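Local structure of MS5a (Brassica napus, 6L77) at residues I145-R150 with I190-D195. The protein is related to meiosis and, through its cystatin-like folds, probably enhances papain activity; this fragment is its C-terminal part. Residues are numbered along the deposited sequence; the frame is centred on the assembly and turned at random.
Sequences ISFFNR and IRYDQD
Tyr192 and Gln194, two residues apart on one face of strand 186-195, both reach Phe147 of helix 138-150. Just before Tyr192, Arg191 makes no contact with residues 145-150; its guanidinium instead meets Asp193 in its own plane, Arg191 NH2 lying 2.8 Å from Asp193 OD1 in a salt bridge. Tyr192 has CG between its backbone N and carbonyl carbon (chi1 66°), a setting that sends the phenol across to the helix. Its OH ends beside the root of Phe147, 3.5 Å from Phe147 CB, and the two side chains cross at about a right angle. Phe147 CD1 also comes to the edge of the Tyr192 ring, 4.1 Å from Tyr192 CE2. The tyrosine ring also stacks with His204 of strand 201-212, while Leu161 touches both aromatics. Gln194, extended beyond CG, then carries its amide to the far rim of Phe147. Gln194 OE1 lies near the plane of the phenyl ring, 3.4 Å from Phe147 CE1, and Gln194 NE2 is 3.6 Å from Phe147 CZ; amide and ring planes stand 75° apart. The same OE1 is hydrogen-bonded to His204 NE2, which fixes how the amide is turned. With an alanine here, the phenyl rim would probably be left with a gap beside it and His204 without this acceptor. Thus a helix lying on an antiparallel sheet, an arrangement in keeping with the cystatin-like fold, meets this strand without a hydrogen bond between the two segments: polar oxygens border the slightly positive edge of a phenyl ring, and the contact rests on shape and weak electrostatics.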
# COMPACT_ATOMS: atom_id res chain seq x y z
N ILE A 145 3.97 4.85 -0.79
CA ILE A 145 4.97 3.85 -1.17
C ILE A 145 5.35 4.01 -2.64
O ILE A 145 6.53 3.86 -3.00
CB ILE A 145 4.45 2.44 -0.86
CG1 ILE A 145 4.19 2.31 0.65
CG2 ILE A 145 5.47 1.39 -1.30
CD1 ILE A 145 3.50 1.03 1.04
N SER A 146 4.38 4.31 -3.50
CA SER A 146 4.67 4.54 -4.91
C SER A 146 5.59 5.74 -5.09
O SER A 146 6.56 5.68 -5.86
CB SER A 146 3.37 4.76 -5.68
OG SER A 146 2.50 3.65 -5.56
N PHE A 147 5.30 6.84 -4.40
CA PHE A 147 6.13 8.04 -4.52
C PHE A 147 7.55 7.76 -4.04
O PHE A 147 8.53 8.19 -4.66
CB PHE A 147 5.50 9.19 -3.72
CG PHE A 147 6.27 10.48 -3.81
CD1 PHE A 147 6.35 11.18 -5.01
CD2 PHE A 147 6.93 10.99 -2.70
CE1 PHE A 147 7.06 12.36 -5.09
CE2 PHE A 147 7.65 12.18 -2.78
CZ PHE A 147 7.72 12.86 -3.98
N PHE A 148 7.68 7.03 -2.92
CA PHE A 148 8.98 6.67 -2.36
C PHE A 148 9.82 5.89 -3.35
O PHE A 148 11.02 6.17 -3.53
CB PHE A 148 8.75 5.87 -1.08
CG PHE A 148 9.99 5.22 -0.54
CD1 PHE A 148 10.99 5.99 0.05
CD2 PHE A 148 10.15 3.85 -0.59
CE1 PHE A 148 12.13 5.40 0.56
CE2 PHE A 148 11.30 3.25 -0.09
CZ PHE A 148 12.29 4.03 0.49
N ASN A 149 9.21 4.92 -4.03
CA ASN A 149 9.95 4.10 -4.98
C ASN A 149 10.32 4.83 -6.26
O ASN A 149 11.08 4.28 -7.07
CB ASN A 149 9.16 2.83 -5.33
CG ASN A 149 9.30 1.75 -4.28
OD1 ASN A 149 10.33 1.08 -4.20
ND2 ASN A 149 8.27 1.59 -3.44
N ARG A 150 9.81 6.05 -6.49
CA ARG A 150 10.30 6.82 -7.63
C ARG A 150 11.77 7.18 -7.46
O ARG A 150 12.54 7.14 -8.42
CB ARG A 150 9.47 8.08 -7.84
CG ARG A 150 8.03 7.83 -8.28
CD ARG A 150 7.43 9.12 -8.80
NE ARG A 150 8.32 9.73 -9.77
CZ ARG A 150 8.25 9.52 -11.08
NH1 ARG A 150 7.30 8.73 -11.57
NH2 ARG A 150 9.12 10.11 -11.89
N ILE A 190 -4.21 6.00 -8.75
CA ILE A 190 -4.16 7.17 -7.89
C ILE A 190 -3.55 8.32 -8.68
O ILE A 190 -2.40 8.24 -9.10
CB ILE A 190 -3.36 6.92 -6.61
CG1 ILE A 190 -3.91 5.67 -5.90
CG2 ILE A 190 -3.43 8.17 -5.71
CD1 ILE A 190 -3.13 5.24 -4.67
N ARG A 191 -4.33 9.38 -8.85
CA ARG A 191 -3.86 10.61 -9.47
C ARG A 191 -3.56 11.61 -8.35
O ARG A 191 -4.45 11.94 -7.57
CB ARG A 191 -4.92 11.15 -10.43
CG ARG A 191 -4.66 12.56 -10.96
CD ARG A 191 -3.58 12.61 -12.03
NE ARG A 191 -3.42 13.99 -12.49
CZ ARG A 191 -2.71 14.92 -11.85
NH1 ARG A 191 -2.66 16.15 -12.32
NH2 ARG A 191 -2.04 14.61 -10.75
N TYR A 192 -2.30 12.06 -8.26
CA TYR A 192 -1.95 12.95 -7.16
C TYR A 192 -0.92 13.98 -7.61
O TYR A 192 -0.15 13.74 -8.54
CB TYR A 192 -1.45 12.16 -5.95
CG TYR A 192 -0.12 11.43 -6.13
CD1 TYR A 192 -0.07 10.17 -6.74
CD2 TYR A 192 1.07 11.97 -5.65
CE1 TYR A 192 1.14 9.48 -6.88
CE2 TYR A 192 2.28 11.30 -5.79
CZ TYR A 192 2.31 10.05 -6.40
OH TYR A 192 3.51 9.38 -6.55
N ASP A 193 -0.93 15.13 -6.93
CA ASP A 193 0.03 16.20 -7.17
C ASP A 193 1.05 16.25 -6.05
O ASP A 193 0.73 16.01 -4.88
CB ASP A 193 -0.66 17.56 -7.29
CG ASP A 193 -1.27 17.79 -8.66
OD1 ASP A 193 -1.03 16.98 -9.57
OD2 ASP A 193 -2.01 18.79 -8.81
N GLN A 194 2.29 16.55 -6.42
CA GLN A 194 3.38 16.78 -5.48
C GLN A 194 3.68 18.27 -5.47
O GLN A 194 4.06 18.84 -6.49
CB GLN A 194 4.62 15.98 -5.88
CG GLN A 194 5.89 16.37 -5.14
CD GLN A 194 7.13 15.86 -5.83
OE1 GLN A 194 7.03 15.22 -6.89
NE2 GLN A 194 8.30 16.14 -5.26
N ASP A 195 3.50 18.90 -4.31
CA ASP A 195 3.72 20.34 -4.20
C ASP A 195 5.20 20.68 -4.41
O ASP A 195 6.08 20.06 -3.80
CB ASP A 195 3.25 20.83 -2.84
CG ASP A 195 3.27 22.34 -2.73
OD1 ASP A 195 3.49 23.03 -3.75
OD2 ASP A 195 3.05 22.84 -1.60